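Local atomic coordinates of 3-methylornithine synthase (Methanosarcina barkeri, PDB entry 3T7V), a protein that catalyses the radical-based isomerization of L-lysine to (3R)-3-methyl-D-ornithine in pyrrolysine biosynthesis, using a [4Fe-4S] cluster and S-adenosylmethionine. Residues C78-R83 / Q306-A311; L113-G116 / Y120-E123; S277-G282 / R320-K325. All blocks are in the same frame, centred on the assembly; numbering follows the deposited sequence.

In the fold
All three contacts are buried and lie around the active site of a TIM-barrel radical SAM enzyme, but they rest on different elements. Contact 1 joins two loops, one following strand 58-68 and one following strand 296-300, and works through a tyrosine hydroxyl and a bridging water, beside a cysteine that holds the cluster. Contact 2, between strand 110-115 and helix 119-123, is apolar, a methionine against two tyrosines; like contact 1 it touches S-adenosylmethionine. Contact 3 is ionic and faces the amino acid ligand, pairing the start of helix 278-291 with the approach to helix 324-334. Contacts 1 and 3 meet directly, Asp-279 OD2 taking a probable hydrogen bond from Ala-311 N, whereas contacts 2 and 3 do not touch.

Contact 1: residues C78-R83 / Q306-A311; sequences CYYNCR and QLEGVA. With SF4 (iron/sulfur cluster), chain B; SAM (S-adenosylmethionine), chain C.
The cysteine loop that carries the [4Fe-4S] cluster meets loop 306-311 here, and Tyr-80 makes the direct touch. Tyr-80 OH lies 2.7 Å from Glu-308 OE1, which sits at the ring edge, the carboxylate plane turned 36° from the ring. Asn-312 OD1 is a second acceptor within reach of this hydroxyl. Tyrosine suits the place, a long flat group ending in a polar atom. Tyr-80 CG, anti to its carbonyl carbon (chi1 -61°), points the ring at the other loop and sets Tyr-80 CE1 3.5 Å from Val-310 O, near the ring plane at its edge, while Tyr-79 CD2 covers the centre of one face. Val-310 O also accepts a hydrogen bond from a water 2.9 Å away, itself an acceptor from Tyr-79 N. Cys-78 SG binds the cluster iron FE3 at 2.3 Å and accepts a long hydrogen bond from Tyr-80 N (3.4 Å), which probably tempers the charge on sulfur. Asn-81 N closes a type I turn on Cys-78 O, to which its side-chain ND2 also donates. The branched, apolar Val-310 sets CG1 against the cofactor, 3.3 Å from SAM C8. Cys-71, Cys-75 and Cys-78 form the three-cysteine cluster site characteristic of the radical SAM superfamily.

Contact 2: residues L113-G116 / Y120-E123; sequences LTMG and YYYE. With SAM (S-adenosylmethionine), chain C.
Met-115, from strand 110-115, reaches across to two consecutive tyrosines of helix 119-123. Its CG stands between the backbone N and the carbonyl carbon (chi1 54°), and beyond it the chain runs fully extended, which carries sulfur and methyl out to the helix. Met-115 SD comes to 3.8 Å from Tyr-121 CD2 and 4.5 Å from the centroid of that ring, 44° off the normal: a Met-aromatic contact made obliquely. The terminal methyl continues past it, Met-115 CE lying 3.9 Å from Tyr-122 CE1. Both tyrosines have CG anti to their own carbonyl carbon, yet the rings diverge, and Met-115 CE is as close to Tyr-121 CB as to Tyr-122 CE1. An unbranched, flexible methionine suits the place, because it can bring sulfur and methyl to two differently turned rings. Tyr-120 CD2 covers the centre of one face of the Tyr-121 ring, and Phe-67 of strand 58-68 meets that ring edge-to-face. The Tyr-122 hydroxyl bonds to Pro-147 O, which ties the far end of its ring to the loop after strand 143-146. On the ligand side, Met-115 O is 3.1 Å from SAM N, and Thr-114 CG2 is 3.8 Å from the SAM methyl carbon CE. The contact across the segments is thus dispersive, a polarizable sulfur against aromatic carbons; the same methionine offers its apolar side chain to the helix, while its backbone O lies close to the cofactor's amino nitrogen.

Contact 3: residues S277-G282 / R320-K325; sequences SLDLEG and RDRDIK. With MD0 (5-amino-D-isoleucine), chain D.
Asp-279 and Arg-322 form a buried salt bridge at the start of helix 278-291 in the TIM barrel, beside the bound 5-amino-D-isoleucine. The two charged groups are not laid flat together: carboxylate and guanidinium planes stand 58° apart, and the bridge runs through one oxygen, OD1. Arg-322 NH2 donates a hydrogen bond to Asp-279 OD1 at 2.8 Å with an N-H...O angle of 166°. That oxygen lies in the guanidinium plane and uses its anti lone pair, the one away from OD2. OD1 also accepts from the backbone N of Asn-312. Asp-279 OD2 turns to the pocket and takes a weak bond of 3.1 Å from the ligand amine, MD0 N, and further bonds from the backbone N of Val-310 and Ala-311. Aspartate suits the place, since its short carboxylate can serve arginine, ligand and loop at once. The arginine chain bends at its second torsion, which turns its head back over the helix start and puts Leu-278 O over one guanidinium face. Its other nitrogens are used as well, NE by Asp-314 and NH1 by Ser-299 O, so the rotation of the group is fixed from several sides. Leu-278 supplies the apolar part, Leu-278 CD1 packing 4.0 Å from Arg-322 CA. Ser-277, the N-cap, is small enough to stand between helix and ligand. Its chi1 of 175° swings OG away from its own N, toward the ligand; Ser-277 OG accepts from Asp-279 N at 3.0 Å and donates to MD0 OXT at 2.6 Å.

Contact 1: residues C78-R83 / Q306-A311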
# COMPACT_ATOMS: atom_id res chain seq x y z
N CYS A 78 -9.25 -0.27 -12.08
CA CYS A 78 -9.54 0.67 -11.04
C CYS A 78 -10.88 1.35 -11.23
O CYS A 78 -11.21 1.81 -12.32
CB CYS A 78 -8.45 1.77 -11.12
SG CYS A 78 -8.66 3.00 -9.80
N TYR A 79 -11.66 1.39 -10.15
CA TYR A 79 -13.00 2.03 -10.22
C TYR A 79 -12.89 3.49 -10.68
O TYR A 79 -13.86 4.02 -11.26
CB TYR A 79 -13.57 2.02 -8.81
CG TYR A 79 -15.00 2.52 -8.70
CD1 TYR A 79 -16.07 1.76 -9.26
CD2 TYR A 79 -15.25 3.73 -8.11
CE1 TYR A 79 -17.39 2.23 -9.13
CE2 TYR A 79 -16.56 4.17 -7.95
CZ TYR A 79 -17.60 3.41 -8.47
OH TYR A 79 -18.89 3.88 -8.32
N TYR A 80 -11.77 4.17 -10.39
CA TYR A 80 -11.69 5.59 -10.62
C TYR A 80 -11.10 5.91 -11.99
O TYR A 80 -10.91 7.06 -12.32
CB TYR A 80 -10.85 6.23 -9.47
CG TYR A 80 -11.52 6.01 -8.15
CD1 TYR A 80 -11.17 4.93 -7.34
CD2 TYR A 80 -12.48 6.86 -7.70
CE1 TYR A 80 -11.80 4.66 -6.14
CE2 TYR A 80 -13.13 6.59 -6.46
CZ TYR A 80 -12.76 5.47 -5.71
OH TYR A 80 -13.47 5.32 -4.53
N ASN A 81 -10.92 4.90 -12.85
CA ASN A 81 -10.43 5.20 -14.22
C ASN A 81 -11.33 6.20 -14.92
O ASN A 81 -12.54 6.22 -14.66
CB ASN A 81 -10.07 3.97 -14.97
CG ASN A 81 -11.20 3.49 -15.69
OD1 ASN A 81 -11.44 3.95 -16.86
ND2 ASN A 81 -11.93 2.60 -15.10
N CYS A 82 -10.75 6.97 -15.80
CA CYS A 82 -11.43 8.10 -16.38
C CYS A 82 -12.66 7.75 -17.22
O CYS A 82 -13.55 8.64 -17.38
CB CYS A 82 -10.45 8.89 -17.17
SG CYS A 82 -9.89 8.19 -18.68
N ARG A 83 -12.73 6.50 -17.68
CA ARG A 83 -13.90 6.10 -18.53
C ARG A 83 -15.08 5.78 -17.63
O ARG A 83 -16.21 5.64 -18.16
CB ARG A 83 -13.56 4.84 -19.33
CG ARG A 83 -12.37 5.10 -20.24
CD ARG A 83 -12.71 6.13 -21.28
NE ARG A 83 -11.55 6.36 -22.15
CZ ARG A 83 -11.11 5.51 -23.08
NH1 ARG A 83 -11.74 4.34 -23.27
NH2 ARG A 83 -10.04 5.84 -23.83
N GLN A 306 -16.29 10.63 5.42
CA GLN A 306 -17.01 10.13 4.27
C GLN A 306 -15.97 9.80 3.21
O GLN A 306 -16.30 9.51 2.07
CB GLN A 306 -17.86 11.25 3.74
CG GLN A 306 -17.16 12.60 3.91
CD GLN A 306 -17.90 13.78 3.32
OE1 GLN A 306 -17.64 14.16 2.18
NE2 GLN A 306 -18.83 14.37 4.10
N LEU A 307 -14.68 9.92 3.56
CA LEU A 307 -13.64 9.72 2.51
C LEU A 307 -13.64 8.29 2.05
O LEU A 307 -14.02 7.37 2.76
CB LEU A 307 -12.23 10.04 3.05
CG LEU A 307 -12.00 11.54 3.42
CD1 LEU A 307 -10.61 11.74 3.98
CD2 LEU A 307 -12.22 12.42 2.20
N GLU A 308 -13.14 8.09 0.84
CA GLU A 308 -13.15 6.71 0.23
C GLU A 308 -11.81 6.01 0.38
O GLU A 308 -10.74 6.63 0.62
CB GLU A 308 -13.52 6.87 -1.27
CG GLU A 308 -15.02 7.30 -1.33
CD GLU A 308 -15.63 7.63 -2.62
OE1 GLU A 308 -15.01 7.34 -3.66
OE2 GLU A 308 -16.79 8.18 -2.57
N GLY A 309 -11.85 4.68 0.30
CA GLY A 309 -10.65 3.86 0.03
C GLY A 309 -10.51 3.78 -1.50
O GLY A 309 -11.13 4.52 -2.26
N VAL A 310 -9.73 2.82 -1.96
CA VAL A 310 -9.53 2.62 -3.44
C VAL A 310 -10.25 1.36 -3.91
O VAL A 310 -11.01 1.44 -4.92
CB VAL A 310 -8.01 2.53 -3.82
CG1 VAL A 310 -7.90 2.35 -5.34
CG2 VAL A 310 -7.34 3.84 -3.35
N ALA A 311 -10.06 0.26 -3.22
CA ALA A 311 -10.76 -0.99 -3.56
C ALA A 311 -12.14 -1.02 -2.92
O ALA A 311 -13.09 -1.62 -3.48
CB ALA A 311 -9.91 -2.18 -3.17
FE1 SF4 B . -4.35 5.47 -9.91
FE2 SF4 B . -6.10 6.53 -11.80
FE3 SF4 B . -6.89 4.35 -10.48
FE4 SF4 B . -4.99 4.15 -12.31
S1 SF4 B . -7.12 4.78 -12.72
S2 SF4 B . -4.95 3.25 -10.22
S3 SF4 B . -3.86 6.08 -12.12
S4 SF4 B . -6.55 6.36 -9.57
N SAM C . -3.53 7.22 -8.90
CA SAM C . -2.32 6.92 -8.29
C SAM C . -1.67 5.68 -8.76
O SAM C . -2.26 4.95 -9.58
OXT SAM C . -0.47 5.48 -8.38
CB SAM C . -2.48 6.44 -7.02
CG SAM C . -3.55 5.50 -6.66
SD SAM C . -2.91 3.99 -5.82
CE SAM C . -3.65 4.15 -4.22
C5' SAM C . -3.95 2.74 -6.54
C4' SAM C . -3.39 1.52 -6.52
O4' SAM C . -4.63 1.04 -5.69
C3' SAM C . -3.15 0.92 -7.68
O3' SAM C . -1.73 1.08 -7.54
C2' SAM C . -3.51 -0.46 -7.11
O2' SAM C . -2.35 -1.21 -6.61
C1' SAM C . -4.60 -0.35 -6.03
N9 SAM C . -5.95 -0.62 -6.64
C8 SAM C . -6.69 0.12 -7.52
N7 SAM C . -7.80 -0.53 -7.82
C5 SAM C . -7.78 -1.72 -7.12
C6 SAM C . -8.65 -2.82 -7.10
N6 SAM C . -9.76 -2.88 -7.84
N1 SAM C . -8.37 -3.83 -6.27
C2 SAM C . -7.24 -3.84 -5.50
N3 SAM C . -6.33 -2.84 -5.57
C4 SAM C . -6.63 -1.77 -6.38
O HOH W 1 -10.56 0.49 -7.67

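Contact 2: residues L113-G116 / Y120-E123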
# COMPACT_ATOMS: atom_id res chain seq x y z
N LEU A 113 -1.33 10.80 1.58
CA LEU A 113 -2.17 11.77 0.80
C LEU A 113 -2.20 11.19 -0.63
O LEU A 113 -1.17 11.12 -1.32
CB LEU A 113 -1.49 13.15 0.75
CG LEU A 113 -1.27 13.79 2.11
CD1 LEU A 113 -0.48 15.07 1.90
CD2 LEU A 113 -2.63 13.98 2.76
N THR A 114 -3.38 10.71 -1.03
CA THR A 114 -3.54 10.00 -2.29
C THR A 114 -4.53 10.72 -3.18
O THR A 114 -5.55 11.27 -2.73
CB THR A 114 -4.07 8.58 -1.99
OG1 THR A 114 -3.03 7.84 -1.34
CG2 THR A 114 -4.41 7.78 -3.30
N MET A 115 -4.25 10.69 -4.50
CA MET A 115 -5.21 11.18 -5.48
C MET A 115 -5.14 10.29 -6.70
O MET A 115 -4.16 9.62 -6.99
CB MET A 115 -5.00 12.67 -5.89
CG MET A 115 -3.55 12.91 -6.38
SD MET A 115 -3.50 14.59 -7.09
CE MET A 115 -1.75 14.72 -7.39
N GLY A 116 -6.23 10.34 -7.47
CA GLY A 116 -6.10 9.98 -8.91
C GLY A 116 -5.19 10.98 -9.60
O GLY A 116 -4.79 11.99 -8.95
N TYR A 120 -6.76 18.87 -12.32
CA TYR A 120 -6.62 20.10 -11.55
C TYR A 120 -5.21 20.24 -10.94
O TYR A 120 -4.58 21.31 -11.00
CB TYR A 120 -7.70 20.13 -10.48
CG TYR A 120 -7.56 21.33 -9.55
CD1 TYR A 120 -8.01 22.60 -9.94
CD2 TYR A 120 -6.97 21.20 -8.29
CE1 TYR A 120 -7.85 23.73 -9.12
CE2 TYR A 120 -6.79 22.28 -7.43
CZ TYR A 120 -7.31 23.55 -7.87
OH TYR A 120 -7.13 24.60 -7.02
N TYR A 121 -4.72 19.16 -10.32
CA TYR A 121 -3.39 19.21 -9.71
C TYR A 121 -2.30 19.04 -10.75
O TYR A 121 -1.21 19.61 -10.56
CB TYR A 121 -3.27 18.13 -8.60
CG TYR A 121 -4.08 18.48 -7.39
CD1 TYR A 121 -3.61 19.42 -6.47
CD2 TYR A 121 -5.35 17.88 -7.11
CE1 TYR A 121 -4.32 19.76 -5.35
CE2 TYR A 121 -6.11 18.25 -6.02
CZ TYR A 121 -5.58 19.16 -5.11
OH TYR A 121 -6.26 19.53 -3.95
N TYR A 122 -2.53 18.31 -11.84
CA TYR A 122 -1.50 18.18 -12.88
C TYR A 122 -1.34 19.42 -13.76
O TYR A 122 -0.23 19.63 -14.28
CB TYR A 122 -1.82 16.93 -13.72
CG TYR A 122 -1.28 15.65 -13.05
CD1 TYR A 122 -1.83 15.13 -11.86
CD2 TYR A 122 -0.16 15.00 -13.61
CE1 TYR A 122 -1.27 14.00 -11.23
CE2 TYR A 122 0.35 13.87 -13.02
CZ TYR A 122 -0.23 13.37 -11.80
OH TYR A 122 0.35 12.23 -11.26
N GLU A 123 -2.40 20.23 -13.91
CA GLU A 123 -2.36 21.52 -14.73
C GLU A 123 -1.44 22.48 -14.08
O GLU A 123 -0.75 23.23 -14.76
CB GLU A 123 -3.83 22.07 -14.67
CG GLU A 123 -4.15 23.39 -15.27
CD GLU A 123 -5.64 23.51 -15.30
OE1 GLU A 123 -6.28 23.80 -14.24
OE2 GLU A 123 -6.18 23.25 -16.38
N SAM C . -3.53 7.22 -8.90
CA SAM C . -2.32 6.92 -8.29
C SAM C . -1.67 5.68 -8.76
O SAM C . -2.26 4.95 -9.58
OXT SAM C . -0.47 5.48 -8.38
CB SAM C . -2.48 6.44 -7.02
CG SAM C . -3.55 5.50 -6.66
SD SAM C . -2.91 3.99 -5.82
CE SAM C . -3.65 4.15 -4.22
C5' SAM C . -3.95 2.74 -6.54
C4' SAM C . -3.39 1.52 -6.52
O4' SAM C . -4.63 1.04 -5.69
C3' SAM C . -3.15 0.92 -7.68
O3' SAM C . -1.73 1.08 -7.54
C2' SAM C . -3.51 -0.46 -7.11
O2' SAM C . -2.35 -1.21 -6.61
C1' SAM C . -4.60 -0.35 -6.03
N9 SAM C . -5.95 -0.62 -6.64
C8 SAM C . -6.69 0.12 -7.52
N7 SAM C . -7.80 -0.53 -7.82
C5 SAM C . -7.78 -1.72 -7.12
C6 SAM C . -8.65 -2.82 -7.10
N6 SAM C . -9.76 -2.88 -7.84
N1 SAM C . -8.37 -3.83 -6.27
C2 SAM C . -7.24 -3.84 -5.50
N3 SAM C . -6.33 -2.84 -5.57
C4 SAM C . -6.63 -1.77 -6.38

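Contact 3: residues S277-G282 / R320-K325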
# COMPACT_ATOMS: atom_id res chain seq x y z
N SER A 277 -3.59 -3.89 4.70
CA SER A 277 -4.59 -2.91 4.26
C SER A 277 -6.00 -3.25 4.70
O SER A 277 -6.47 -4.37 4.47
CB SER A 277 -4.58 -2.79 2.72
OG SER A 277 -5.63 -1.90 2.30
N LEU A 278 -6.70 -2.28 5.29
CA LEU A 278 -8.13 -2.48 5.66
C LEU A 278 -9.03 -2.43 4.40
O LEU A 278 -10.20 -2.77 4.45
CB LEU A 278 -8.56 -1.35 6.55
CG LEU A 278 -7.88 -1.18 7.92
CD1 LEU A 278 -8.66 -0.21 8.82
CD2 LEU A 278 -7.66 -2.47 8.64
N ASP A 279 -8.47 -1.96 3.26
CA ASP A 279 -9.31 -1.71 2.09
C ASP A 279 -9.83 -3.01 1.42
O ASP A 279 -10.80 -2.97 0.65
CB ASP A 279 -8.44 -0.94 1.05
CG ASP A 279 -9.23 -0.05 0.12
OD1 ASP A 279 -10.38 0.36 0.38
OD2 ASP A 279 -8.56 0.35 -0.89
N LEU A 280 -9.19 -4.13 1.75
CA LEU A 280 -9.51 -5.38 1.05
C LEU A 280 -10.51 -6.29 1.80
O LEU A 280 -11.37 -6.92 1.17
CB LEU A 280 -8.22 -6.18 0.89
CG LEU A 280 -7.23 -5.22 0.16
CD1 LEU A 280 -5.80 -5.48 0.48
CD2 LEU A 280 -7.65 -5.04 -1.31
N GLU A 281 -10.42 -6.32 3.14
CA GLU A 281 -11.20 -7.24 3.98
C GLU A 281 -11.46 -6.62 5.37
O GLU A 281 -11.92 -7.30 6.32
CB GLU A 281 -10.49 -8.62 4.07
CG GLU A 281 -10.69 -9.57 2.90
CD GLU A 281 -10.20 -11.02 3.20
OE1 GLU A 281 -9.04 -11.24 3.67
OE2 GLU A 281 -11.00 -11.95 2.97
N GLY A 282 -11.16 -5.32 5.52
CA GLY A 282 -11.39 -4.61 6.80
C GLY A 282 -10.53 -5.12 7.95
O GLY A 282 -9.49 -5.69 7.75
N ARG A 320 -19.13 1.48 8.02
CA ARG A 320 -17.78 1.04 7.78
C ARG A 320 -17.07 1.08 9.16
O ARG A 320 -17.49 1.85 10.02
CB ARG A 320 -17.09 2.00 6.81
CG ARG A 320 -17.72 1.99 5.43
CD ARG A 320 -16.75 2.78 4.52
NE ARG A 320 -16.65 4.18 4.92
CZ ARG A 320 -15.90 5.10 4.32
NH1 ARG A 320 -15.19 4.76 3.27
NH2 ARG A 320 -15.88 6.37 4.76
N ASP A 321 -16.01 0.28 9.35
CA ASP A 321 -15.27 0.14 10.61
C ASP A 321 -13.80 0.24 10.10
O ASP A 321 -13.12 -0.71 9.77
CB ASP A 321 -15.53 -1.27 11.14
CG ASP A 321 -14.89 -1.55 12.48
OD1 ASP A 321 -14.43 -0.59 13.11
OD2 ASP A 321 -14.88 -2.74 12.91
N ARG A 322 -13.33 1.48 10.05
CA ARG A 322 -12.06 1.88 9.43
C ARG A 322 -11.29 2.81 10.38
O ARG A 322 -10.27 3.35 9.93
CB ARG A 322 -12.32 2.66 8.12
CG ARG A 322 -13.00 1.88 7.00
CD ARG A 322 -11.87 1.32 6.20
NE ARG A 322 -12.33 0.88 4.87
CZ ARG A 322 -11.61 0.95 3.75
NH1 ARG A 322 -10.35 1.39 3.77
NH2 ARG A 322 -12.15 0.53 2.60
N ASP A 323 -11.66 2.99 11.65
CA ASP A 323 -11.03 4.10 12.42
C ASP A 323 -9.90 3.52 13.27
O ASP A 323 -9.87 2.32 13.60
CB ASP A 323 -12.05 4.77 13.31
CG ASP A 323 -12.69 3.77 14.19
OD1 ASP A 323 -12.20 3.72 15.34
OD2 ASP A 323 -13.60 2.99 13.70
N ILE A 324 -8.97 4.39 13.59
CA ILE A 324 -7.81 4.00 14.39
C ILE A 324 -8.17 3.37 15.76
O ILE A 324 -7.50 2.44 16.18
CB ILE A 324 -6.81 5.16 14.52
CG1 ILE A 324 -5.47 4.64 14.98
CG2 ILE A 324 -7.37 6.25 15.39
CD1 ILE A 324 -4.41 5.76 15.04
N LYS A 325 -9.19 3.88 16.42
CA LYS A 325 -9.50 3.34 17.75
C LYS A 325 -9.95 1.84 17.60
O LYS A 325 -9.58 0.98 18.45
CB LYS A 325 -10.56 4.22 18.43
CG LYS A 325 -10.07 5.61 18.83
CD LYS A 325 -11.28 6.27 19.52
CE LYS A 325 -11.32 7.79 19.51
NZ LYS A 325 -10.54 8.38 20.63
C MD0 D . -4.29 1.28 1.13
N MD0 D . -6.40 2.22 0.38
O MD0 D . -3.27 1.46 1.82
CA MD0 D . -4.96 2.46 0.51
CB MD0 D . -4.34 2.77 -0.89
CD MD0 D . -2.28 4.01 -1.84
NE MD0 D . -0.92 4.41 -1.52
CG MD0 D . -2.87 3.22 -0.67
CG2 MD0 D . -4.39 1.57 -1.88
OXT MD0 D . -4.78 0.16 0.93